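Local coordinates for protein lysine-sensitive aspartokinase 3 (Escherichia coli, PDB 2J0W) that phosphorylates L-aspartate with ATP, the opening step of lysine biosynthesis from aspartate, and is feedback-inhibited by lysine, at residues 38-49 with 114-123; 17-28 with 125-135. All blocks are in the same frame, centred on the assembly; numbering follows the deposited sequence.

In the fold
Helix 108-131 serves both contacts, and the two show how one helix can border a substrate pocket and pack against a neighbouring helix further along. Contact 1 uses its middle, where E119, with S39 and T45 of 38-49, lines the aspartate pocket; the S39 side chain is also about 5 Å from the bound ADP. Contact 2 uses its C-terminal end and the turn beyond, with the S23 side chain about 13 Å from the bound aspartate and about 10 Å from the bound ADP. The centres of the contacts lie about 18 Å apart, yet they meet directly where L38 CD1 packs against F126 CB (3.3 Å). Both segments of contact 1 fall between those of contact 2 in the sequence, all within the amino acid kinase region.

Contact 1 of 2, residues 38-49 with 114-123. With ASP (aspartic acid), chain B.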
loop_
_atom_site.group_PDB
_atom_site.type_symbol
_atom_site.label_atom_id
_atom_site.label_comp_id
_atom_site.label_asym_id
_atom_site.label_seq_id
_atom_site.Cartn_x
_atom_site.Cartn_y
_atom_site.Cartn_z
ATOM N N LEU A 38 16.116 -7.517 34.655
ATOM C CA LEU A 38 15.767 -8.930 34.590
ATOM C C LEU A 38 14.329 -9.168 34.201
ATOM O O LEU A 38 13.450 -8.387 34.549
ATOM C CB LEU A 38 15.978 -9.601 35.943
ATOM C CG LEU A 38 17.351 -9.632 36.605
ATOM C CD1 LEU A 38 17.204 -10.325 37.954
ATOM C CD2 LEU A 38 18.354 -10.362 35.721
ATOM N N SER A 39 14.113 -10.250 33.465
ATOM C CA SER A 39 12.780 -10.671 33.070
ATOM C C SER A 39 12.538 -11.709 34.153
ATOM O O SER A 39 13.423 -11.972 34.961
ATOM C CB SER A 39 12.786 -11.392 31.715
ATOM O OG SER A 39 13.092 -10.544 30.623
ATOM N N ALA A 40 11.358 -12.309 34.175
ATOM C CA ALA A 40 11.077 -13.324 35.170
ATOM C C ALA A 40 11.713 -14.603 34.649
ATOM O O ALA A 40 12.014 -14.719 33.459
ATOM C CB ALA A 40 9.572 -13.495 35.328
ATOM N N SER A 41 11.912 -15.571 35.530
ATOM C CA SER A 41 12.510 -16.834 35.121
ATOM C C SER A 41 11.673 -17.562 34.069
ATOM O O SER A 41 10.450 -17.454 34.049
ATOM C CB SER A 41 12.712 -17.723 36.344
ATOM O OG SER A 41 13.523 -17.054 37.295
ATOM N N ALA A 42 12.351 -18.292 33.190
ATOM C CA ALA A 42 11.696 -19.036 32.121
ATOM C C ALA A 42 10.426 -19.703 32.621
ATOM O O ALA A 42 10.424 -20.283 33.706
ATOM C CB ALA A 42 12.642 -20.082 31.574
ATOM N N GLY A 43 9.351 -19.602 31.838
ATOM C CA GLY A 43 8.081 -20.220 32.201
ATOM C C GLY A 43 7.156 -19.451 33.139
ATOM O O GLY A 43 5.936 -19.605 33.069
ATOM N N ILE A 44 7.719 -18.629 34.019
ATOM C CA ILE A 44 6.905 -17.876 34.962
ATOM C C ILE A 44 5.811 -17.041 34.301
ATOM O O ILE A 44 4.633 -17.198 34.614
ATOM C CB ILE A 44 7.782 -16.956 35.861
ATOM C CG1 ILE A 44 8.593 -17.813 36.830
ATOM C CG2 ILE A 44 6.910 -16.016 36.687
ATOM C CD1 ILE A 44 7.720 -18.695 37.738
ATOM N N THR A 45 6.187 -16.168 33.375
ATOM C CA THR A 45 5.198 -15.315 32.731
ATOM C C THR A 45 4.057 -16.084 32.079
ATOM O O THR A 45 2.901 -15.677 32.210
ATOM C CB THR A 45 5.861 -14.358 31.711
ATOM O OG1 THR A 45 6.726 -13.456 32.415
ATOM C CG2 THR A 45 4.804 -13.534 30.964
ATOM N N ASN A 46 4.360 -17.183 31.385
ATOM C CA ASN A 46 3.293 -17.970 30.753
ATOM C C ASN A 46 2.384 -18.568 31.838
ATOM O O ASN A 46 1.160 -18.590 31.703
ATOM C CB ASN A 46 3.840 -19.121 29.898
ATOM C CG ASN A 46 4.692 -18.647 28.723
ATOM O OD1 ASN A 46 4.458 -17.587 28.134
ATOM N ND2 ASN A 46 5.677 -19.459 28.365
ATOM N N LEU A 47 2.979 -19.061 32.913
ATOM C CA LEU A 47 2.163 -19.631 33.974
ATOM C C LEU A 47 1.243 -18.535 34.503
ATOM O O LEU A 47 0.015 -18.705 34.558
ATOM C CB LEU A 47 3.054 -20.193 35.088
ATOM C CG LEU A 47 3.681 -21.542 34.697
ATOM C CD1 LEU A 47 4.728 -21.992 35.721
ATOM C CD2 LEU A 47 2.562 -22.577 34.572
ATOM N N LEU A 48 1.849 -17.400 34.848
ATOM C CA LEU A 48 1.124 -16.244 35.369
ATOM C C LEU A 48 0.022 -15.768 34.436
ATOM O O LEU A 48 -1.055 -15.380 34.892
ATOM C CB LEU A 48 2.092 -15.096 35.650
ATOM C CG LEU A 48 2.964 -15.345 36.882
ATOM C CD1 LEU A 48 3.919 -14.193 37.081
ATOM C CD2 LEU A 48 2.070 -15.519 38.117
ATOM N N VAL A 49 0.279 -15.805 33.135
ATOM C CA VAL A 49 -0.727 -15.377 32.178
ATOM C C VAL A 49 -1.877 -16.388 32.136
ATOM O O VAL A 49 -3.045 -16.012 32.033
ATOM C CB VAL A 49 -0.111 -15.206 30.769
ATOM C CG1 VAL A 49 -1.210 -15.170 29.705
ATOM C CG2 VAL A 49 0.707 -13.920 30.724
ATOM N N LEU A 114 -1.070 -9.090 38.020
ATOM C CA LEU A 114 -0.695 -10.419 38.449
ATOM C C LEU A 114 0.582 -10.822 37.726
ATOM O O LEU A 114 1.508 -11.352 38.333
ATOM C CB LEU A 114 -1.822 -11.394 38.124
ATOM C CG LEU A 114 -1.736 -12.782 38.741
ATOM C CD1 LEU A 114 -3.038 -13.508 38.478
ATOM C CD2 LEU A 114 -0.575 -13.541 38.157
ATOM N N VAL A 115 0.646 -10.570 36.425
ATOM C CA VAL A 115 1.839 -10.974 35.698
ATOM C C VAL A 115 3.076 -10.216 36.129
ATOM O O VAL A 115 4.179 -10.717 36.010
ATOM C CB VAL A 115 1.672 -10.829 34.175
ATOM C CG1 VAL A 115 3.031 -10.924 33.510
ATOM C CG2 VAL A 115 0.757 -11.937 33.631
ATOM N N SER A 116 2.903 -9.016 36.646
ATOM C CA SER A 116 4.047 -8.235 37.067
ATOM C C SER A 116 4.872 -8.998 38.111
ATOM O O SER A 116 6.104 -8.889 38.143
ATOM C CB SER A 116 3.570 -6.914 37.643
ATOM O OG SER A 116 2.799 -7.164 38.795
ATOM N N HIS A 117 4.199 -9.782 38.947
ATOM C CA HIS A 117 4.870 -10.563 39.994
ATOM C C HIS A 117 6.097 -11.408 39.592
ATOM O O HIS A 117 6.977 -11.643 40.426
ATOM C CB HIS A 117 3.845 -11.447 40.708
ATOM C CG HIS A 117 2.925 -10.680 41.608
ATOM N ND1 HIS A 117 1.999 -9.777 41.131
ATOM C CD2 HIS A 117 2.838 -10.627 42.958
ATOM C CE1 HIS A 117 1.386 -9.197 42.148
ATOM N NE2 HIS A 117 1.878 -9.694 43.267
ATOM N N GLY A 118 6.163 -11.854 38.336
ATOM C CA GLY A 118 7.289 -12.661 37.875
ATOM C C GLY A 118 8.628 -11.945 37.974
ATOM O O GLY A 118 9.566 -12.431 38.623
ATOM N N GLU A 119 8.731 -10.783 37.339
ATOM C CA GLU A 119 9.972 -10.019 37.403
ATOM C C GLU A 119 10.228 -9.515 38.830
ATOM O O GLU A 119 11.354 -9.186 39.184
ATOM C CB GLU A 119 9.956 -8.840 36.426
ATOM C CG GLU A 119 8.780 -8.789 35.448
ATOM C CD GLU A 119 8.720 -9.949 34.478
ATOM O OE1 GLU A 119 7.734 -10.705 34.534
ATOM O OE2 GLU A 119 9.643 -10.104 33.657
ATOM N N LEU A 120 9.198 -9.446 39.662
ATOM C CA LEU A 120 9.442 -9.021 41.034
ATOM C C LEU A 120 10.210 -10.127 41.762
ATOM O O LEU A 120 11.237 -9.869 42.391
ATOM C CB LEU A 120 8.130 -8.709 41.765
ATOM C CG LEU A 120 7.539 -7.330 41.419
ATOM C CD1 LEU A 120 6.199 -7.130 42.091
ATOM C CD2 LEU A 120 8.505 -6.241 41.855
ATOM N N MET A 121 9.731 -11.363 41.660
ATOM C CA MET A 121 10.410 -12.471 42.329
ATOM C C MET A 121 11.813 -12.711 41.781
ATOM O O MET A 121 12.734 -12.936 42.545
ATOM C CB MET A 121 9.582 -13.763 42.230
ATOM C CG MET A 121 8.304 -13.712 43.048
ATOM S SD MET A 121 7.135 -14.983 42.578
ATOM C CE MET A 121 7.598 -16.251 43.681
ATOM N N SER A 122 11.986 -12.649 40.468
ATOM C CA SER A 122 13.308 -12.875 39.894
ATOM C C SER A 122 14.338 -11.839 40.355
ATOM O O SER A 122 15.426 -12.212 40.760
ATOM C CB SER A 122 13.240 -12.899 38.362
ATOM O OG SER A 122 12.947 -11.615 37.836
ATOM N N THR A 123 14.008 -10.550 40.309
ATOM C CA THR A 123 14.969 -9.530 40.739
ATOM C C THR A 123 15.288 -9.606 42.231
ATOM O O THR A 123 16.384 -9.244 42.642
ATOM C CB THR A 123 14.494 -8.091 40.433
ATOM O OG1 THR A 123 13.197 -7.883 40.997
ATOM C CG2 THR A 123 14.449 -7.853 38.950
HETATM N N ASP B . 8.634 -11.474 31.180
HETATM C CA ASP B . 7.943 -10.980 29.992
HETATM C C ASP B . 7.649 -12.210 29.105
HETATM O O ASP B . 7.861 -13.351 29.584
HETATM C CB ASP B . 8.820 -9.898 29.290
HETATM C CG ASP B . 10.139 -10.373 28.643
HETATM O OD1 ASP B . 10.433 -11.608 28.708
HETATM O OD2 ASP B . 10.896 -9.512 28.066
HETATM O OXT ASP B . 7.240 -12.014 27.909
#
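The carboxylate of E119 reaches from the helix of 114-123 to the loop at A40, where OE2 faces two nitrogens. E119 OE2 accepts a hydrogen bond from atom N of the bound aspartate at 3.0 Å. A weak, strongly bent one comes to E119 OE2 from A40 N (2.8 Å, 119°). T45 OG1 accepts from the same ligand atom N at 3.0 Å; OG1 stands opposite the carbonyl carbon, beside the backbone N (chi1 -65°), and CG2 lies towards V115 CG1. Replacing E119 by alanine is likely to leave the substrate's amino group with one acceptor fewer and A40 N without its weak bond. This is the aspartate pocket of the amino acid kinase fold, where R198, G199 and S201 also hydrogen-bond the aspartate, and the two helices framing it run nearly antiparallel (152°) with axes 8.6 Å apart. L48 enters as a knob among L114, V115, H117 and G118: L48 CD1 points at G118 N (3.5 Å), while CD2 meets L114 CD2 obliquely. G118 permits the closeness, since a side chain there would run into A40 CB and I44 CG2. Beyond it, S122 OG lies 2.9 Å from S39 O, with E119 O, one turn back, as a rival acceptor.

Contact 2 of 2, residues 17-28 with 125-135; sequences FDAMNRSADIVL and LFVEILRERDV
I129 and F126 project from helix 125-131 into successive hollows of helix 17-27, and here the contact is dense. The I129 side chain is a knob among F17, M20, N21 and A24; its CD1 tip meets F17 CD2 at 3.6 Å, and its CG2 branch turns towards N21 OD1 and A24 CB. M20 bends at chi2 and chi3, which carries its methyl CE across to L125 CB (3.4 Å). Its sulfur makes a Met-aromatic contact at the edge of the F126 ring, M20 SD lying 5.5 Å from the ring centroid. F126 itself, with CG anti to the backbone N (chi1 -161°), reaches among M20, S23, A24 and V27, presenting its edge to M20 O and V27 CG2. Such knobs-into-holes packing joins two helices crossing at -64°, their axes 10.1 Å apart, on one side of the central sheet of the amino acid kinase fold. Helix 17-27 belongs to the beta-alpha-beta crossover between parallel strands 5-9 and 33-38; V27 rests on V33 and V36, while F126 and L130 rest on I180 of strand 178-182. Towards solvent the character changes from apolar to charged. The extended R133 chain lays its guanidinium with one face over A24 CB and turns its edge to D25 and N21. R133 NH1 and NH2 both bond D25 OD1, at 2.8 Å and 3.0 Å, so this salt bridge loads a single carboxylate oxygen from the same face of its plane. R133 NH2 also donates to N21 OD1 (2.9 Å) from above the amide's carbonyl plane, although the amide and guanidinium planes are only 18° apart. On this outer side L28 and V135 merely brush, L28 CD1 to V135 CG2 at 4.4 Å.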
loop_
_atom_site.group_PDB
_atom_site.type_symbol
_atom_site.label_atom_id
_atom_site.label_comp_id
_atom_site.label_asym_id
_atom_site.label_seq_id
_atom_site.Cartn_x
_atom_site.Cartn_y
_atom_site.Cartn_z
ATOM N N PHE A 17 19.013 -21.101 39.587
ATOM C CA PHE A 17 20.192 -20.711 40.340
ATOM C C PHE A 17 21.475 -20.648 39.491
ATOM O O PHE A 17 22.119 -19.599 39.409
ATOM C CB PHE A 17 20.378 -21.670 41.515
ATOM C CG PHE A 17 21.451 -21.250 42.477
ATOM C CD1 PHE A 17 22.662 -21.928 42.527
ATOM C CD2 PHE A 17 21.246 -20.171 43.335
ATOM C CE1 PHE A 17 23.658 -21.539 43.420
ATOM C CE2 PHE A 17 22.233 -19.772 44.232
ATOM C CZ PHE A 17 23.443 -20.458 44.275
ATOM N N ASP A 18 21.841 -21.760 38.855
ATOM C CA ASP A 18 23.050 -21.796 38.033
ATOM C C ASP A 18 23.055 -20.670 37.015
ATOM O O ASP A 18 23.945 -19.814 37.016
ATOM C CB ASP A 18 23.166 -23.137 37.305
ATOM C CG ASP A 18 23.315 -24.306 38.262
ATOM O OD1 ASP A 18 24.125 -24.199 39.214
ATOM O OD2 ASP A 18 22.627 -25.330 38.057
ATOM N N ALA A 19 22.046 -20.687 36.148
ATOM C CA ALA A 19 21.878 -19.685 35.104
ATOM C C ALA A 19 21.991 -18.289 35.700
ATOM O O ALA A 19 22.699 -17.411 35.180
ATOM C CB ALA A 19 20.512 -19.863 34.450
ATOM N N MET A 20 21.281 -18.094 36.802
ATOM C CA MET A 20 21.289 -16.810 37.465
ATOM C C MET A 20 22.730 -16.466 37.789
ATOM O O MET A 20 23.149 -15.326 37.636
ATOM C CB MET A 20 20.440 -16.875 38.730
ATOM C CG MET A 20 19.837 -15.547 39.112
ATOM S SD MET A 20 18.146 -15.717 39.716
ATOM C CE MET A 20 18.400 -15.655 41.429
ATOM N N ASN A 21 23.487 -17.470 38.223
ATOM C CA ASN A 21 24.896 -17.288 38.544
ATOM C C ASN A 21 25.702 -16.947 37.277
ATOM O O ASN A 21 26.472 -15.975 37.258
ATOM C CB ASN A 21 25.456 -18.555 39.207
ATOM C CG ASN A 21 25.390 -18.503 40.734
ATOM O OD1 ASN A 21 25.782 -17.508 41.359
ATOM N ND2 ASN A 21 24.915 -19.584 41.341
ATOM N N ARG A 22 25.540 -17.745 36.223
ATOM C CA ARG A 22 26.244 -17.456 34.976
ATOM C C ARG A 22 26.063 -15.970 34.691
ATOM O O ARG A 22 27.025 -15.262 34.388
ATOM C CB ARG A 22 25.657 -18.252 33.808
ATOM C CG ARG A 22 26.232 -19.639 33.604
ATOM C CD ARG A 22 25.485 -20.386 32.498
ATOM N NE ARG A 22 24.585 -21.400 33.045
ATOM C CZ ARG A 22 23.270 -21.439 32.838
ATOM N NH1 ARG A 22 22.680 -20.513 32.091
ATOM N NH2 ARG A 22 22.541 -22.412 33.377
ATOM N N SER A 23 24.821 -15.506 34.807
ATOM C CA SER A 23 24.493 -14.111 34.548
ATOM C C SER A 23 25.119 -13.157 35.555
ATOM O O SER A 23 25.514 -12.049 35.201
ATOM C CB SER A 23 22.970 -13.920 34.525
ATOM O OG SER A 23 22.392 -14.602 33.423
ATOM N N ALA A 24 25.204 -13.580 36.807
ATOM C CA ALA A 24 25.795 -12.728 37.829
ATOM C C ALA A 24 27.274 -12.550 37.511
ATOM O O ALA A 24 27.830 -11.457 37.676
ATOM C CB ALA A 24 25.624 -13.346 39.207
ATOM N N ASP A 25 27.911 -13.625 37.051
ATOM C CA ASP A 25 29.326 -13.550 36.704
ATOM C C ASP A 25 29.470 -12.429 35.684
ATOM O O ASP A 25 30.084 -11.395 35.966
ATOM C CB ASP A 25 29.822 -14.876 36.113
ATOM C CG ASP A 25 29.790 -16.025 37.125
ATOM O OD1 ASP A 25 30.114 -15.807 38.317
ATOM O OD2 ASP A 25 29.464 -17.162 36.725
ATOM N N ILE A 26 28.874 -12.634 34.512
ATOM C CA ILE A 26 28.892 -11.657 33.426
ATOM C C ILE A 26 28.762 -10.196 33.893
ATOM O O ILE A 26 29.490 -9.316 33.425
ATOM C CB ILE A 26 27.757 -11.952 32.438
ATOM C CG1 ILE A 26 27.977 -13.316 31.790
ATOM C CG2 ILE A 26 27.682 -10.862 31.385
ATOM C CD1 ILE A 26 27.057 -13.570 30.617
ATOM N N VAL A 27 27.833 -9.936 34.807
ATOM C CA VAL A 27 27.641 -8.580 35.310
ATOM C C VAL A 27 28.913 -8.075 35.997
ATOM O O VAL A 27 29.192 -6.870 36.029
ATOM C CB VAL A 27 26.477 -8.520 36.322
ATOM C CG1 VAL A 27 26.273 -7.102 36.798
ATOM C CG2 VAL A 27 25.210 -9.039 35.681
ATOM N N LEU A 28 29.685 -9.014 36.539
ATOM C CA LEU A 28 30.915 -8.686 37.249
ATOM C C LEU A 28 32.176 -8.907 36.429
ATOM O O LEU A 28 33.253 -9.091 36.986
ATOM C CB LEU A 28 30.983 -9.495 38.545
ATOM C CG LEU A 28 29.725 -9.281 39.388
ATOM C CD1 LEU A 28 29.774 -10.116 40.647
ATOM C CD2 LEU A 28 29.606 -7.814 39.716
ATOM N N LEU A 125 15.527 -12.356 44.018
ATOM C CA LEU A 125 16.460 -13.441 44.194
ATOM C C LEU A 125 17.829 -13.064 43.657
ATOM O O LEU A 125 18.848 -13.299 44.308
ATOM C CB LEU A 125 15.943 -14.704 43.499
ATOM C CG LEU A 125 14.595 -15.225 44.020
ATOM C CD1 LEU A 125 14.208 -16.488 43.275
ATOM C CD2 LEU A 125 14.680 -15.492 45.526
ATOM N N PHE A 126 17.865 -12.461 42.478
ATOM C CA PHE A 126 19.149 -12.102 41.912
ATOM C C PHE A 126 19.975 -11.261 42.883
ATOM O O PHE A 126 21.166 -11.528 43.060
ATOM C CB PHE A 126 18.981 -11.360 40.587
ATOM C CG PHE A 126 20.225 -11.362 39.738
ATOM C CD1 PHE A 126 20.666 -12.535 39.137
ATOM C CD2 PHE A 126 20.975 -10.203 39.566
ATOM C CE1 PHE A 126 21.832 -12.559 38.379
ATOM C CE2 PHE A 126 22.142 -10.215 38.813
ATOM C CZ PHE A 126 22.572 -11.394 38.220
ATOM N N VAL A 127 19.366 -10.261 43.524
ATOM C CA VAL A 127 20.130 -9.434 44.455
ATOM C C VAL A 127 20.761 -10.323 45.509
ATOM O O VAL A 127 21.907 -10.106 45.912
ATOM C CB VAL A 127 19.266 -8.356 45.157
ATOM C CG1 VAL A 127 18.562 -7.520 44.125
ATOM C CG2 VAL A 127 18.272 -8.990 46.106
ATOM N N GLU A 128 20.011 -11.338 45.937
ATOM C CA GLU A 128 20.493 -12.275 46.939
ATOM C C GLU A 128 21.655 -13.095 46.408
ATOM O O GLU A 128 22.598 -13.397 47.141
ATOM C CB GLU A 128 19.369 -13.199 47.393
ATOM C CG GLU A 128 18.377 -12.509 48.303
ATOM C CD GLU A 128 19.067 -11.701 49.390
ATOM O OE1 GLU A 128 19.814 -12.296 50.199
ATOM O OE2 GLU A 128 18.868 -10.468 49.425
ATOM N N ILE A 129 21.596 -13.460 45.133
ATOM C CA ILE A 129 22.684 -14.216 44.554
ATOM C C ILE A 129 23.927 -13.333 44.460
ATOM O O ILE A 129 25.054 -13.831 44.487
ATOM C CB ILE A 129 22.311 -14.744 43.165
ATOM C CG1 ILE A 129 21.611 -16.091 43.313
ATOM C CG2 ILE A 129 23.538 -14.888 42.307
ATOM C CD1 ILE A 129 21.457 -16.840 42.011
ATOM N N LEU A 130 23.718 -12.024 44.366
ATOM C CA LEU A 130 24.829 -11.087 44.265
ATOM C C LEU A 130 25.436 -10.751 45.619
ATOM O O LEU A 130 26.652 -10.566 45.724
ATOM C CB LEU A 130 24.392 -9.802 43.562
ATOM C CG LEU A 130 24.066 -9.928 42.076
ATOM C CD1 LEU A 130 23.872 -8.550 41.484
ATOM C CD2 LEU A 130 25.195 -10.636 41.363
ATOM N N ARG A 131 24.600 -10.661 46.650
ATOM C CA ARG A 131 25.088 -10.370 47.996
ATOM C C ARG A 131 25.710 -11.604 48.652
ATOM O O ARG A 131 26.452 -11.495 49.626
ATOM C CB ARG A 131 23.956 -9.825 48.865
ATOM C CG ARG A 131 23.556 -8.437 48.466
ATOM C CD ARG A 131 22.517 -7.870 49.385
ATOM N NE ARG A 131 22.236 -6.480 49.049
ATOM C CZ ARG A 131 21.304 -5.743 49.641
ATOM N NH1 ARG A 131 20.553 -6.264 50.606
ATOM N NH2 ARG A 131 21.122 -4.482 49.271
ATOM N N GLU A 132 25.399 -12.775 48.111
ATOM C CA GLU A 132 25.942 -14.022 48.630
ATOM C C GLU A 132 27.410 -14.055 48.202
ATOM O O GLU A 132 28.155 -14.979 48.538
ATOM C CB GLU A 132 25.192 -15.211 48.033
ATOM C CG GLU A 132 25.411 -16.521 48.760
ATOM C CD GLU A 132 24.290 -17.516 48.511
ATOM O OE1 GLU A 132 24.464 -18.428 47.669
ATOM O OE2 GLU A 132 23.231 -17.373 49.160
ATOM N N ARG A 133 27.811 -13.027 47.457
ATOM C CA ARG A 133 29.179 -12.884 46.975
ATOM C C ARG A 133 29.793 -11.594 47.487
ATOM O O ARG A 133 30.760 -11.100 46.905
ATOM C CB ARG A 133 29.219 -12.833 45.457
ATOM C CG ARG A 133 28.604 -13.999 44.751
ATOM C CD ARG A 133 28.856 -13.852 43.273
ATOM N NE ARG A 133 28.428 -15.030 42.536
ATOM C CZ ARG A 133 28.779 -15.281 41.281
ATOM N NH1 ARG A 133 29.564 -14.429 40.636
ATOM N NH2 ARG A 133 28.347 -16.379 40.671
ATOM N N ASP A 134 29.224 -11.041 48.557
ATOM C CA ASP A 134 29.726 -9.790 49.134
ATOM C C ASP A 134 29.768 -8.693 48.063
ATOM O O ASP A 134 30.841 -8.207 47.689
ATOM C CB ASP A 134 31.133 -9.989 49.712
ATOM C CG ASP A 134 31.116 -10.592 51.104
ATOM O OD1 ASP A 134 30.384 -11.585 51.323
ATOM O OD2 ASP A 134 31.845 -10.078 51.984
ATOM N N VAL A 135 28.599 -8.302 47.571
ATOM C CA VAL A 135 28.518 -7.271 46.556
ATOM C C VAL A 135 27.464 -6.259 46.958
ATOM O O VAL A 135 26.400 -6.617 47.458
ATOM C CB VAL A 135 28.115 -7.874 45.178
ATOM C CG1 VAL A 135 28.142 -6.791 44.115
ATOM C CG2 VAL A 135 29.048 -9.013 44.799
#